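Local coordinates for CrtC domain-containing protein (PDB 7A0Q), which acts as a fungal kievitone hydratase, probably detoxifying the bean phytoalexin kievitone by adding water to its prenyl side chain, at residues Ser62-Thr67 against Gln223-Ser228; Glu71-Leu76 against Gly185-His190; Tyr87-Thr92 against Ala317-Ile322; Thr229-Ser234 against Ser292-Phe297. One frame throughout, in Å; residues are numbered along the deposited sequence.

Interaction 1 (Ser62-Thr67 against Gln223-Ser228)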
loop_
_atom_site.group_PDB
_atom_site.type_symbol
_atom_site.label_atom_id
_atom_site.label_comp_id
_atom_site.label_asym_id
_atom_site.label_seq_id
_atom_site.Cartn_x
_atom_site.Cartn_y
_atom_site.Cartn_z
ATOM N N SER A 62 -0.731 2.041 -4.657
ATOM C CA SER A 62 -1.694 1.103 -5.234
ATOM C C SER A 62 -2.841 1.898 -5.848
ATOM O O SER A 62 -3.568 2.602 -5.141
ATOM C CB SER A 62 -2.171 0.101 -4.182
ATOM O OG SER A 62 -2.928 0.727 -3.156
ATOM N N SER A 63 -2.972 1.819 -7.169
ATOM C CA SER A 63 -3.996 2.569 -7.886
ATOM C C SER A 63 -5.151 1.649 -8.234
ATOM O O SER A 63 -4.945 0.592 -8.839
ATOM C CB SER A 63 -3.429 3.200 -9.159
ATOM O OG SER A 63 -2.408 4.132 -8.855
ATOM N N TYR A 64 -6.350 2.047 -7.820
ATOM C CA TYR A 64 -7.590 1.354 -8.136
ATOM C C TYR A 64 -8.220 2.101 -9.303
ATOM O O TYR A 64 -8.718 3.216 -9.128
ATOM C CB TYR A 64 -8.508 1.342 -6.916
ATOM C CG TYR A 64 -7.881 0.747 -5.666
ATOM C CD1 TYR A 64 -7.106 1.523 -4.808
ATOM C CD2 TYR A 64 -8.072 -0.596 -5.352
ATOM C CE1 TYR A 64 -6.538 0.969 -3.660
ATOM C CE2 TYR A 64 -7.521 -1.156 -4.222
ATOM C CZ TYR A 64 -6.755 -0.375 -3.380
ATOM O OH TYR A 64 -6.225 -0.971 -2.266
ATOM N N ILE A 65 -8.185 1.497 -10.493
ATOM C CA ILE A 65 -8.370 2.215 -11.750
ATOM C C ILE A 65 -9.636 1.727 -12.448
ATOM O O ILE A 65 -9.874 0.521 -12.535
ATOM C CB ILE A 65 -7.150 2.030 -12.672
ATOM C CG1 ILE A 65 -5.958 2.864 -12.175
ATOM C CG2 ILE A 65 -7.507 2.375 -14.119
ATOM C CD1 ILE A 65 -4.645 2.470 -12.800
ATOM N N THR A 66 -10.449 2.668 -12.926
ATOM C CA THR A 66 -11.387 2.419 -14.017
ATOM C C THR A 66 -10.889 3.206 -15.222
ATOM O O THR A 66 -10.600 4.399 -15.099
ATOM C CB THR A 66 -12.816 2.849 -13.670
ATOM O OG1 THR A 66 -13.219 2.268 -12.423
ATOM C CG2 THR A 66 -13.785 2.403 -14.769
ATOM N N THR A 67 -10.760 2.535 -16.372
ATOM C CA THR A 67 -10.330 3.222 -17.578
ATOM C C THR A 67 -11.524 3.896 -18.252
ATOM O O THR A 67 -12.681 3.675 -17.881
ATOM C CB THR A 67 -9.668 2.257 -18.556
ATOM O OG1 THR A 67 -10.628 1.271 -18.947
ATOM C CG2 THR A 67 -8.450 1.566 -17.920
ATOM N N GLN A 223 -4.806 -2.727 3.897
ATOM C CA GLN A 223 -5.236 -1.398 3.480
ATOM C C GLN A 223 -6.694 -1.538 3.063
ATOM O O GLN A 223 -6.980 -2.177 2.048
ATOM C CB GLN A 223 -4.372 -0.913 2.317
ATOM C CG GLN A 223 -4.818 0.414 1.742
ATOM C CD GLN A 223 -4.531 0.552 0.259
ATOM O OE1 GLN A 223 -5.415 0.931 -0.510
ATOM N NE2 GLN A 223 -3.289 0.271 -0.153
ATOM N N LEU A 224 -7.621 -0.963 3.832
ATOM C CA LEU A 224 -9.041 -1.234 3.616
ATOM C C LEU A 224 -9.841 0.030 3.315
ATOM O O LEU A 224 -9.654 1.074 3.954
ATOM C CB LEU A 224 -9.660 -1.946 4.826
ATOM C CG LEU A 224 -8.917 -3.197 5.305
ATOM C CD1 LEU A 224 -9.608 -3.777 6.542
ATOM C CD2 LEU A 224 -8.769 -4.252 4.183
ATOM N N HIS A 225 -10.773 -0.102 2.371
ATOM C CA HIS A 225 -11.731 0.938 2.007
ATOM C C HIS A 225 -13.147 0.416 2.215
ATOM O O HIS A 225 -13.440 -0.735 1.880
ATOM C CB HIS A 225 -11.571 1.366 0.542
ATOM C CG HIS A 225 -10.184 1.805 0.198
ATOM N ND1 HIS A 225 -9.819 3.131 0.124
ATOM C CD2 HIS A 225 -9.057 1.089 -0.029
ATOM C CE1 HIS A 225 -8.530 3.217 -0.167
ATOM N NE2 HIS A 225 -8.043 1.989 -0.251
ATOM N N ILE A 226 -14.009 1.261 2.778
ATOM C CA ILE A 226 -15.426 0.933 2.965
ATOM C C ILE A 226 -16.237 1.995 2.229
ATOM O O ILE A 226 -16.517 3.066 2.789
ATOM C CB ILE A 226 -15.801 0.851 4.454
ATOM C CG1 ILE A 226 -14.928 -0.195 5.149
ATOM C CG2 ILE A 226 -17.295 0.502 4.615
ATOM C CD1 ILE A 226 -15.067 -0.218 6.671
ATOM N N PRO A 227 -16.609 1.746 0.969
ATOM C CA PRO A 227 -17.167 2.815 0.116
ATOM C C PRO A 227 -18.366 3.564 0.681
ATOM O O PRO A 227 -18.561 4.733 0.324
ATOM C CB PRO A 227 -17.538 2.062 -1.168
ATOM C CG PRO A 227 -16.540 0.941 -1.235
ATOM C CD PRO A 227 -16.252 0.542 0.198
ATOM N N SER A 228 -19.169 2.962 1.547
ATOM C CA SER A 228 -20.272 3.768 2.071
ATOM C C SER A 228 -19.831 4.818 3.096
ATOM O O SER A 228 -20.680 5.570 3.590
ATOM C CB SER A 228 -21.332 2.856 2.685
ATOM O OG SER A 228 -20.786 2.068 3.733
#
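Gln-223 reaches across to both Ser-62 and Tyr-64 and gives each a different atom of its amide. Its chi1 of 175° carries CG away from the backbone N, and a bend at the next bond sets the carboxamide between the two strands, whose axes come within 11.4 Å. NE2 donates an almost straight bond of 3.1 Å to Ser-62 OG, which lies in the amide plane. OE1 accepts from Tyr-64 OH at 2.7 Å; the phenol approaches from above the carbonyl plane, its ring set nearly at right angles to the amide. Glutamine suits the place because one flat group supplies both a donor and an acceptor, and bonds at either end fix which is which.

Leu-224 turns away and packs on Ile-322 and Phe-324. His-225 again points toward the strand of Tyr-64, and its NE2 donates to Gln-223 OE1 at 2.8 Å, in the carbonyl plane and on a lone pair. OE1 is therefore gripped twice, by histidine in plane and by tyrosine from above. Between the two donors there is an oblique contact, Tyr-64 CE1 to His-225 NE2 at 3.9 Å. ND1 of the imidazole bonds Lys-232, so both its nitrogens are engaged. His-202 stacks on Tyr-64 and meets His-225 edge-to-face.

This is a buried polar cluster where strand 58-66 meets strand 218-225 of the closed eight-stranded barrel, consistent with a fold of two calycin-clan domains packed together.

Interaction 2 (Glu71-Leu76 against Gly185-His190)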
loop_
_atom_site.group_PDB
_atom_site.type_symbol
_atom_site.label_atom_id
_atom_site.label_comp_id
_atom_site.label_asym_id
_atom_site.label_seq_id
_atom_site.Cartn_x
_atom_site.Cartn_y
_atom_site.Cartn_z
ATOM N N GLU A 71 -12.854 -0.587 -18.106
ATOM C CA GLU A 71 -12.133 -1.717 -17.533
ATOM C C GLU A 71 -11.538 -1.318 -16.186
ATOM O O GLU A 71 -11.167 -0.162 -15.979
ATOM C CB GLU A 71 -11.007 -2.192 -18.449
ATOM C CG GLU A 71 -11.419 -2.520 -19.876
ATOM C CD GLU A 71 -10.223 -2.937 -20.706
ATOM O OE1 GLU A 71 -9.535 -3.901 -20.316
ATOM O OE2 GLU A 71 -9.960 -2.292 -21.742
ATOM N N GLN A 72 -11.426 -2.284 -15.282
ATOM C CA GLN A 72 -10.872 -2.008 -13.962
ATOM C C GLN A 72 -9.590 -2.793 -13.720
ATOM O O GLN A 72 -9.479 -3.974 -14.073
ATOM C CB GLN A 72 -11.893 -2.290 -12.867
ATOM C CG GLN A 72 -13.042 -1.293 -12.911
ATOM C CD GLN A 72 -13.898 -1.323 -11.677
ATOM O OE1 GLN A 72 -14.239 -2.389 -11.168
ATOM N NE2 GLN A 72 -14.262 -0.146 -11.189
ATOM N N TYR A 73 -8.624 -2.117 -13.097
ATOM C CA TYR A 73 -7.316 -2.684 -12.815
ATOM C C TYR A 73 -6.881 -2.226 -11.436
ATOM O O TYR A 73 -7.329 -1.192 -10.939
ATOM C CB TYR A 73 -6.260 -2.246 -13.839
ATOM C CG TYR A 73 -6.546 -2.714 -15.248
ATOM C CD1 TYR A 73 -7.387 -1.987 -16.077
ATOM C CD2 TYR A 73 -5.972 -3.883 -15.746
ATOM C CE1 TYR A 73 -7.657 -2.414 -17.369
ATOM C CE2 TYR A 73 -6.240 -4.318 -17.041
ATOM C CZ TYR A 73 -7.083 -3.575 -17.842
ATOM O OH TYR A 73 -7.359 -3.984 -19.132
ATOM N N VAL A 74 -5.994 -3.002 -10.823
ATOM C CA VAL A 74 -5.252 -2.558 -9.645
ATOM C C VAL A 74 -3.780 -2.566 -10.035
ATOM O O VAL A 74 -3.261 -3.587 -10.506
ATOM C CB VAL A 74 -5.526 -3.440 -8.418
ATOM C CG1 VAL A 74 -4.602 -3.053 -7.271
ATOM C CG2 VAL A 74 -6.984 -3.306 -7.986
ATOM N N VAL A 75 -3.114 -1.427 -9.875
ATOM C CA VAL A 75 -1.734 -1.258 -10.316
ATOM C C VAL A 75 -0.880 -0.881 -9.115
ATOM O O VAL A 75 -1.192 0.082 -8.403
ATOM C CB VAL A 75 -1.615 -0.190 -11.418
ATOM C CG1 VAL A 75 -0.156 -0.011 -11.803
ATOM C CG2 VAL A 75 -2.422 -0.620 -12.637
ATOM N N LEU A 76 0.210 -1.610 -8.922
ATOM C CA LEU A 76 1.111 -1.412 -7.795
ATOM C C LEU A 76 2.453 -0.887 -8.279
ATOM O O LEU A 76 2.964 -1.333 -9.307
ATOM C CB LEU A 76 1.336 -2.729 -7.066
ATOM C CG LEU A 76 0.377 -3.129 -5.957
ATOM C CD1 LEU A 76 -1.090 -2.859 -6.289
ATOM C CD2 LEU A 76 0.593 -4.590 -5.706
ATOM N N GLY A 185 -3.744 9.486 -15.988
ATOM C CA GLY A 185 -2.654 8.884 -16.727
ATOM C C GLY A 185 -3.117 7.683 -17.533
ATOM O O GLY A 185 -4.256 7.627 -18.006
ATOM N N SER A 186 -2.218 6.708 -17.667
ATOM C CA SER A 186 -2.510 5.578 -18.531
ATOM C C SER A 186 -1.829 4.312 -18.034
ATOM O O SER A 186 -0.877 4.350 -17.247
ATOM C CB SER A 186 -2.068 5.864 -19.974
ATOM O OG SER A 186 -0.655 5.859 -20.070
ATOM N N LEU A 187 -2.342 3.180 -18.507
ATOM C CA LEU A 187 -1.634 1.915 -18.412
ATOM C C LEU A 187 -1.762 1.230 -19.761
ATOM O O LEU A 187 -2.783 1.366 -20.443
ATOM C CB LEU A 187 -2.168 1.015 -17.287
ATOM C CG LEU A 187 -3.517 0.309 -17.419
ATOM C CD1 LEU A 187 -3.573 -0.897 -16.504
ATOM C CD2 LEU A 187 -4.648 1.270 -17.088
ATOM N N THR A 188 -0.714 0.535 -20.162
ATOM C CA THR A 188 -0.673 -0.090 -21.476
ATOM C C THR A 188 -0.875 -1.588 -21.295
ATOM O O THR A 188 -0.107 -2.240 -20.577
ATOM C CB THR A 188 0.648 0.205 -22.181
ATOM O OG1 THR A 188 0.770 1.617 -22.382
ATOM C CG2 THR A 188 0.685 -0.488 -23.538
ATOM N N VAL A 189 -1.915 -2.129 -21.928
ATOM C CA VAL A 189 -2.250 -3.546 -21.812
ATOM C C VAL A 189 -2.391 -4.116 -23.215
ATOM O O VAL A 189 -3.227 -3.650 -23.998
ATOM C CB VAL A 189 -3.533 -3.778 -20.995
ATOM C CG1 VAL A 189 -3.271 -3.521 -19.521
ATOM C CG2 VAL A 189 -4.651 -2.895 -21.482
ATOM N N HIS A 190 -1.564 -5.114 -23.535
ATOM C CA HIS A 190 -1.598 -5.786 -24.835
ATOM C C HIS A 190 -1.467 -4.777 -25.975
ATOM O O HIS A 190 -2.248 -4.767 -26.930
ATOM C CB HIS A 190 -2.865 -6.630 -24.970
ATOM C CG HIS A 190 -3.027 -7.637 -23.876
ATOM N ND1 HIS A 190 -4.220 -7.836 -23.215
ATOM C CD2 HIS A 190 -2.137 -8.490 -23.316
ATOM C CE1 HIS A 190 -4.059 -8.775 -22.299
ATOM N NE2 HIS A 190 -2.804 -9.188 -22.339
#
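Tyr-73 lies beneath Leu-187 and reaches Val-189, and its side chain can be traced outward along that path. CB starts the contact, 4.0 Å from Leu-187 CD1. The same methyl stands closest to CG, at 3.7 Å, and spreads its contact over CD1 and CD2 of the ring. It sits over one face, shifted toward the rim on the CG side, with its carbon 4.0 Å from the ring centroid and 20° off the normal, a CH-pi contact. Leu-187 delivers the methyl with CG held between its own backbone N and carbonyl carbon (chi1 73°).

Further out, Tyr-73 CE2 comes within 3.9 Å of Val-189 CG1. At the tip, the phenol oxygen OH touches Val-189 CG2 at 3.7 Å and donates to Glu-71 OE1 through a very short bond. Glu-71 in turn holds Asn-69 through OE2. Val-75 CG2 meets the same methyl, Leu-187 CD1, at 4.0 Å, roughly at right angles to its approach to the ring. Phe-147 touches Val-75 and Leu-187, while Leu-194 covers Tyr-73 and Val-189.

Strands 72-76 and 185-189 cross at 99°, consistent with a lipocalin-like N-terminal domain, and side chains rather than backbone bonds join them. Tyrosine fits because it spans that gap with a flat apolar face and still brings its hydroxyl to the carboxylate of Glu-71, just before the strand begins. The chemistry across the contact is accordingly all dispersion and CH-pi, with the polar bond kept within residues 71-76, at the ring tip.

Interaction 3 (Tyr87-Thr92 against Ala317-Ile322)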
loop_
_atom_site.group_PDB
_atom_site.type_symbol
_atom_site.label_atom_id
_atom_site.label_comp_id
_atom_site.label_asym_id
_atom_site.label_seq_id
_atom_site.Cartn_x
_atom_site.Cartn_y
_atom_site.Cartn_z
ATOM N N TYR A 87 15.472 -1.445 -5.032
ATOM C CA TYR A 87 14.687 -2.096 -6.064
ATOM C C TYR A 87 13.446 -1.283 -6.367
ATOM O O TYR A 87 13.000 -0.452 -5.572
ATOM C CB TYR A 87 14.311 -3.543 -5.709
ATOM C CG TYR A 87 13.426 -3.797 -4.500
ATOM C CD1 TYR A 87 12.082 -3.435 -4.484
ATOM C CD2 TYR A 87 13.921 -4.495 -3.410
ATOM C CE1 TYR A 87 11.275 -3.720 -3.381
ATOM C CE2 TYR A 87 13.115 -4.793 -2.308
ATOM C CZ TYR A 87 11.796 -4.397 -2.299
ATOM O OH TYR A 87 10.990 -4.688 -1.219
ATOM N N PHE A 88 12.938 -1.498 -7.571
ATOM C CA PHE A 88 11.605 -1.079 -7.957
ATOM C C PHE A 88 10.836 -2.320 -8.363
ATOM O O PHE A 88 11.374 -3.194 -9.053
ATOM C CB PHE A 88 11.643 -0.078 -9.122
ATOM C CG PHE A 88 10.282 0.444 -9.526
ATOM C CD1 PHE A 88 9.678 1.485 -8.820
ATOM C CD2 PHE A 88 9.612 -0.099 -10.620
ATOM C CE1 PHE A 88 8.421 1.971 -9.204
ATOM C CE2 PHE A 88 8.362 0.379 -11.011
ATOM C CZ PHE A 88 7.763 1.421 -10.300
ATOM N N ARG A 89 9.582 -2.402 -7.931
ATOM C CA ARG A 89 8.729 -3.513 -8.317
ATOM C C ARG A 89 7.327 -2.989 -8.602
ATOM O O ARG A 89 6.918 -1.938 -8.095
ATOM C CB ARG A 89 8.723 -4.626 -7.245
ATOM C CG ARG A 89 8.279 -4.180 -5.861
ATOM C CD ARG A 89 8.529 -5.292 -4.851
ATOM N NE ARG A 89 8.046 -4.937 -3.521
ATOM C CZ ARG A 89 8.121 -5.742 -2.462
ATOM N NH1 ARG A 89 8.672 -6.950 -2.583
ATOM N NH2 ARG A 89 7.648 -5.342 -1.287
ATOM N N ALA A 90 6.611 -3.700 -9.465
ATOM C CA ALA A 90 5.316 -3.210 -9.925
ATOM C C ALA A 90 4.494 -4.380 -10.429
ATOM O O ALA A 90 5.038 -5.405 -10.849
ATOM C CB ALA A 90 5.470 -2.161 -11.038
ATOM N N SER A 91 3.174 -4.193 -10.430
ATOM C CA SER A 91 2.278 -5.230 -10.929
ATOM C C SER A 91 1.010 -4.599 -11.478
ATOM O O SER A 91 0.659 -3.460 -11.153
ATOM C CB SER A 91 1.928 -6.253 -9.840
ATOM O OG SER A 91 1.126 -5.682 -8.812
ATOM N N THR A 92 0.323 -5.360 -12.332
ATOM C CA THR A 92 -1.004 -4.996 -12.805
ATOM C C THR A 92 -1.918 -6.196 -12.652
ATOM O O THR A 92 -1.492 -7.336 -12.858
ATOM C CB THR A 92 -1.001 -4.550 -14.272
ATOM O OG1 THR A 92 -0.657 -5.673 -15.091
ATOM C CG2 THR A 92 0.006 -3.430 -14.497
ATOM N N ALA A 317 7.002 -10.257 -2.227
ATOM C CA ALA A 317 5.840 -9.943 -1.406
ATOM C C ALA A 317 4.569 -10.454 -2.062
ATOM O O ALA A 317 4.437 -10.408 -3.288
ATOM C CB ALA A 317 5.713 -8.433 -1.165
ATOM N N TYR A 318 3.630 -10.917 -1.239
ATOM C CA TYR A 318 2.257 -11.042 -1.700
ATOM C C TYR A 318 1.608 -9.666 -1.597
ATOM O O TYR A 318 1.538 -9.087 -0.508
ATOM C CB TYR A 318 1.480 -12.081 -0.889
ATOM C CG TYR A 318 0.224 -12.511 -1.608
ATOM C CD1 TYR A 318 -0.978 -11.834 -1.423
ATOM C CD2 TYR A 318 0.251 -13.572 -2.515
ATOM C CE1 TYR A 318 -2.128 -12.216 -2.105
ATOM C CE2 TYR A 318 -0.898 -13.961 -3.202
ATOM C CZ TYR A 318 -2.079 -13.277 -3.001
ATOM O OH TYR A 318 -3.214 -13.654 -3.687
ATOM N N GLU A 319 1.183 -9.115 -2.729
ATOM C CA GLU A 319 0.587 -7.780 -2.759
ATOM C C GLU A 319 -0.723 -7.906 -3.520
ATOM O O GLU A 319 -0.762 -7.742 -4.738
ATOM C CB GLU A 319 1.519 -6.775 -3.396
ATOM C CG GLU A 319 2.848 -6.656 -2.729
ATOM C CD GLU A 319 2.834 -5.658 -1.601
ATOM O OE1 GLU A 319 1.770 -5.054 -1.331
ATOM O OE2 GLU A 319 3.904 -5.478 -0.989
ATOM N N GLY A 320 -1.794 -8.193 -2.788
ATOM C CA GLY A 320 -3.006 -8.680 -3.408
ATOM C C GLY A 320 -4.234 -7.820 -3.200
ATOM O O GLY A 320 -4.528 -7.378 -2.086
ATOM N N PHE A 321 -4.955 -7.577 -4.287
ATOM C CA PHE A 321 -6.295 -7.015 -4.187
ATOM C C PHE A 321 -7.189 -7.977 -3.415
ATOM O O PHE A 321 -7.142 -9.190 -3.631
ATOM C CB PHE A 321 -6.854 -6.781 -5.593
ATOM C CG PHE A 321 -8.198 -6.126 -5.623
ATOM C CD1 PHE A 321 -8.399 -4.878 -5.052
ATOM C CD2 PHE A 321 -9.268 -6.750 -6.257
ATOM C CE1 PHE A 321 -9.645 -4.265 -5.101
ATOM C CE2 PHE A 321 -10.519 -6.149 -6.311
ATOM C CZ PHE A 321 -10.716 -4.904 -5.738
ATOM N N ILE A 322 -7.991 -7.431 -2.500
ATOM C CA ILE A 322 -8.879 -8.224 -1.655
ATOM C C ILE A 322 -10.249 -7.561 -1.612
ATOM O O ILE A 322 -10.388 -6.351 -1.817
ATOM C CB ILE A 322 -8.334 -8.394 -0.212
ATOM C CG1 ILE A 322 -8.235 -7.029 0.483
ATOM C CG2 ILE A 322 -6.987 -9.130 -0.204
ATOM C CD1 ILE A 322 -7.904 -7.103 1.979
HETATM O O HOH W 1 1.130 -7.595 -6.802
#
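Arg-89, Ala-317 and Glu-319 carry this contact, and the arginine has the most surface buried. Its chain runs extended from CG to NE and brings the guanidinium against Ala-317, whose CB lies 3.6 Å from both Arg-89 NH1 and NH2. Alanine fits: its small methyl lets the broad cationic group lie close to the strand.

Glu-319 bends at chi2 (-87°), and its side chain crosses that of Arg-89 at about a right angle, the carboxylate and guanidinium planes 69° apart. Arg-89 NH2 and Glu-319 OE2 form a long salt bridge of 3.8 Å. The oxygen is well out of the guanidinium plane, with no N-H aimed at it, so the attraction is electrostatic alone. The directed bond of the arginine goes instead from NE to His-78 ND1, with a weak one from NH1 to Gln-315 O. Glu-319 OE2 also lies close to Glu-340 OE1. Tyr-87 OH rests 3.3 Å above the guanidinium plane, over its centre. A water adds a second link, 2.8 Å from Ser-91 OG and donating to Glu-319 O.

A bound imidazole, probably from the crystallisation liquor, lies about 5 Å from the Glu-319 side chain and may mark a pocket. Helices are absent: strand 86-94 sits between 72-81 and 100-107, strand 317-328 between 295-308 and 331-343 in the closed barrel, and Leu-308 and Leu-76 pack around the polar groups.

Interaction 4 (Thr229-Ser234 against Ser292-Phe297); sequences TEYKIS and SGFGDF
Tyr-231 and Phe-294 form a T-shaped aromatic pair, with ring planes at 87° and centroids 4.9 Å apart. Phenylalanine supplies the edge and tyrosine the face: Phe-294 CZ stands 3.7 Å above the centre of the tyrosine ring, and Phe-294 CE1 meets Tyr-231 CE1 at 3.7 Å. Phe-294 reaches across because its CG is anti to the backbone N (chi1 -174°). His-329 also meets the Phe-294 ring edge-to-face.

The aliphatic contact is smaller. Ile-233 CD1 approaches Phe-294 CE2 at 4.1 Å, the end of the longer CG1 arm, able to reach the ring obliquely. Ile-252 touches all three side chains, and Val-328 packs on both rings.

No polar bond crosses the contact. Within 229-234, Thr-229 OG1 accepts from Tyr-231 N at 3.1 Å, an ST turn that shapes the chain just ahead of the tyrosine. In the other segment, Phe-294 and Gly-295 both face Ile-291 in a classic beta bulge.

Aromatic and aliphatic contact alone thus joins the starts of strands 232-240 and 295-308, which are not neighbours in the lipocalin-like barrel; the slightly positive C-H edge of phenylalanine against the electron-rich tyrosine face probably gives the pair its preferred orientation.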
loop_
_atom_site.group_PDB
_atom_site.type_symbol
_atom_site.label_atom_id
_atom_site.label_comp_id
_atom_site.label_asym_id
_atom_site.label_seq_id
_atom_site.Cartn_x
_atom_site.Cartn_y
_atom_site.Cartn_z
ATOM N N THR A 229 -18.542 4.898 3.426
ATOM C CA THR A 229 -18.076 5.658 4.579
ATOM C C THR A 229 -16.783 6.380 4.241
ATOM O O THR A 229 -16.189 6.177 3.183
ATOM C CB THR A 229 -17.807 4.758 5.792
ATOM O OG1 THR A 229 -16.617 3.992 5.547
ATOM C CG2 THR A 229 -18.985 3.809 6.071
ATOM N N GLU A 230 -16.325 7.193 5.192
ATOM C CA GLU A 230 -15.023 7.842 5.108
ATOM C C GLU A 230 -13.925 7.058 5.823
ATOM O O GLU A 230 -12.814 7.573 5.973
ATOM C CB GLU A 230 -15.100 9.251 5.686
ATOM C CG GLU A 230 -15.968 10.181 4.865
ATOM C CD GLU A 230 -15.843 11.618 5.304
ATOM O OE1 GLU A 230 -16.883 12.308 5.383
ATOM O OE2 GLU A 230 -14.702 12.060 5.570
ATOM N N TYR A 231 -14.201 5.828 6.254
ATOM C CA TYR A 231 -13.208 5.049 6.985
ATOM C C TYR A 231 -12.107 4.536 6.064
ATOM O O TYR A 231 -12.376 3.883 5.051
ATOM C CB TYR A 231 -13.886 3.861 7.672
ATOM C CG TYR A 231 -14.773 4.226 8.837
ATOM C CD1 TYR A 231 -14.285 4.981 9.901
ATOM C CD2 TYR A 231 -16.101 3.812 8.880
ATOM C CE1 TYR A 231 -15.095 5.313 10.982
ATOM C CE2 TYR A 231 -16.918 4.143 9.958
ATOM C CZ TYR A 231 -16.405 4.886 11.004
ATOM O OH TYR A 231 -17.213 5.214 12.083
ATOM N N LYS A 232 -10.857 4.801 6.437
ATOM C CA LYS A 232 -9.699 4.248 5.747
ATOM C C LYS A 232 -8.848 3.551 6.792
ATOM O O LYS A 232 -8.491 4.157 7.810
ATOM C CB LYS A 232 -8.894 5.341 5.026
ATOM C CG LYS A 232 -9.708 6.190 4.041
ATOM C CD LYS A 232 -10.296 5.317 2.925
ATOM C CE LYS A 232 -11.119 6.136 1.950
ATOM N NZ LYS A 232 -11.827 5.266 0.948
ATOM N N ILE A 233 -8.536 2.281 6.558
ATOM C CA ILE A 233 -7.925 1.433 7.574
ATOM C C ILE A 233 -6.540 1.002 7.113
ATOM O O ILE A 233 -6.384 0.469 6.009
ATOM C CB ILE A 233 -8.786 0.198 7.867
ATOM C CG1 ILE A 233 -10.190 0.639 8.263
ATOM C CG2 ILE A 233 -8.125 -0.664 8.957
ATOM C CD1 ILE A 233 -11.143 -0.510 8.452
ATOM N N SER A 234 -5.552 1.179 7.990
ATOM C CA SER A 234 -4.180 0.730 7.760
ATOM C C SER A 234 -3.795 -0.130 8.957
ATOM O O SER A 234 -3.636 0.387 10.062
ATOM C CB SER A 234 -3.247 1.934 7.604
ATOM O OG SER A 234 -1.885 1.566 7.516
ATOM N N SER A 292 -11.013 -4.084 17.735
ATOM C CA SER A 292 -11.639 -3.892 19.042
ATOM C C SER A 292 -12.488 -2.633 19.068
ATOM O O SER A 292 -11.995 -1.531 18.803
ATOM C CB SER A 292 -10.571 -3.819 20.134
ATOM O OG SER A 292 -11.154 -3.787 21.435
ATOM N N GLY A 293 -13.767 -2.803 19.404
ATOM C CA GLY A 293 -14.681 -1.691 19.530
ATOM C C GLY A 293 -15.192 -1.135 18.221
ATOM O O GLY A 293 -15.968 -0.170 18.239
ATOM N N PHE A 294 -14.792 -1.713 17.087
ATOM C CA PHE A 294 -15.083 -1.133 15.780
ATOM C C PHE A 294 -15.876 -2.077 14.887
ATOM O O PHE A 294 -16.956 -1.700 14.419
ATOM C CB PHE A 294 -13.769 -0.716 15.099
ATOM C CG PHE A 294 -13.966 0.021 13.803
ATOM C CD1 PHE A 294 -14.311 1.366 13.800
ATOM C CD2 PHE A 294 -13.814 -0.626 12.585
ATOM C CE1 PHE A 294 -14.500 2.048 12.613
ATOM C CE2 PHE A 294 -13.998 0.055 11.393
ATOM C CZ PHE A 294 -14.344 1.396 11.405
ATOM N N GLY A 295 -15.378 -3.279 14.619
ATOM C CA GLY A 295 -16.131 -4.208 13.794
ATOM C C GLY A 295 -15.339 -5.470 13.539
ATOM O O GLY A 295 -14.213 -5.636 14.013
ATOM N N ASP A 296 -15.951 -6.381 12.790
ATOM C CA ASP A 296 -15.257 -7.594 12.388
ATOM C C ASP A 296 -15.433 -7.789 10.891
ATOM O O ASP A 296 -16.420 -7.348 10.299
ATOM C CB ASP A 296 -15.723 -8.844 13.172
ATOM C CG ASP A 296 -17.227 -9.007 13.203
ATOM O OD1 ASP A 296 -17.914 -8.571 12.259
ATOM O OD2 ASP A 296 -17.732 -9.589 14.184
ATOM N N PHE A 297 -14.442 -8.429 10.283
ATOM C CA PHE A 297 -14.334 -8.488 8.834
ATOM C C PHE A 297 -13.875 -9.864 8.385
ATOM O O PHE A 297 -13.045 -10.498 9.042
ATOM C CB PHE A 297 -13.361 -7.417 8.315
ATOM C CG PHE A 297 -13.665 -6.039 8.826
ATOM C CD1 PHE A 297 -14.510 -5.201 8.122
ATOM C CD2 PHE A 297 -13.143 -5.603 10.039
ATOM C CE1 PHE A 297 -14.812 -3.932 8.604
ATOM C CE2 PHE A 297 -13.442 -4.344 10.530
ATOM C CZ PHE A 297 -14.269 -3.506 9.815
#

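Interactions 1, 2 and 3 meet through neighbouring strands: Ser-63 N bonds Val-75 O at 2.8 Å, linking interactions 1 and 2, and Leu-76 N bonds Ser-91 O at 2.9 Å, linking interactions 2 and 3. Interactions 1 and 3, about 15 Å apart between centres, both tie the first strands of the chain to the closed barrel, and Tyr-64 CE2 touches Phe-321 CE1 at 3.9 Å. Interaction 4 lies within that barrel, joined to interaction 1 by the bond from Leu-224 N to Ile-233 O; its centre is about 28 Å from that of interaction 2. The imidazole, probably a crystallisation additive that may only mark a pocket, lies beside interaction 3.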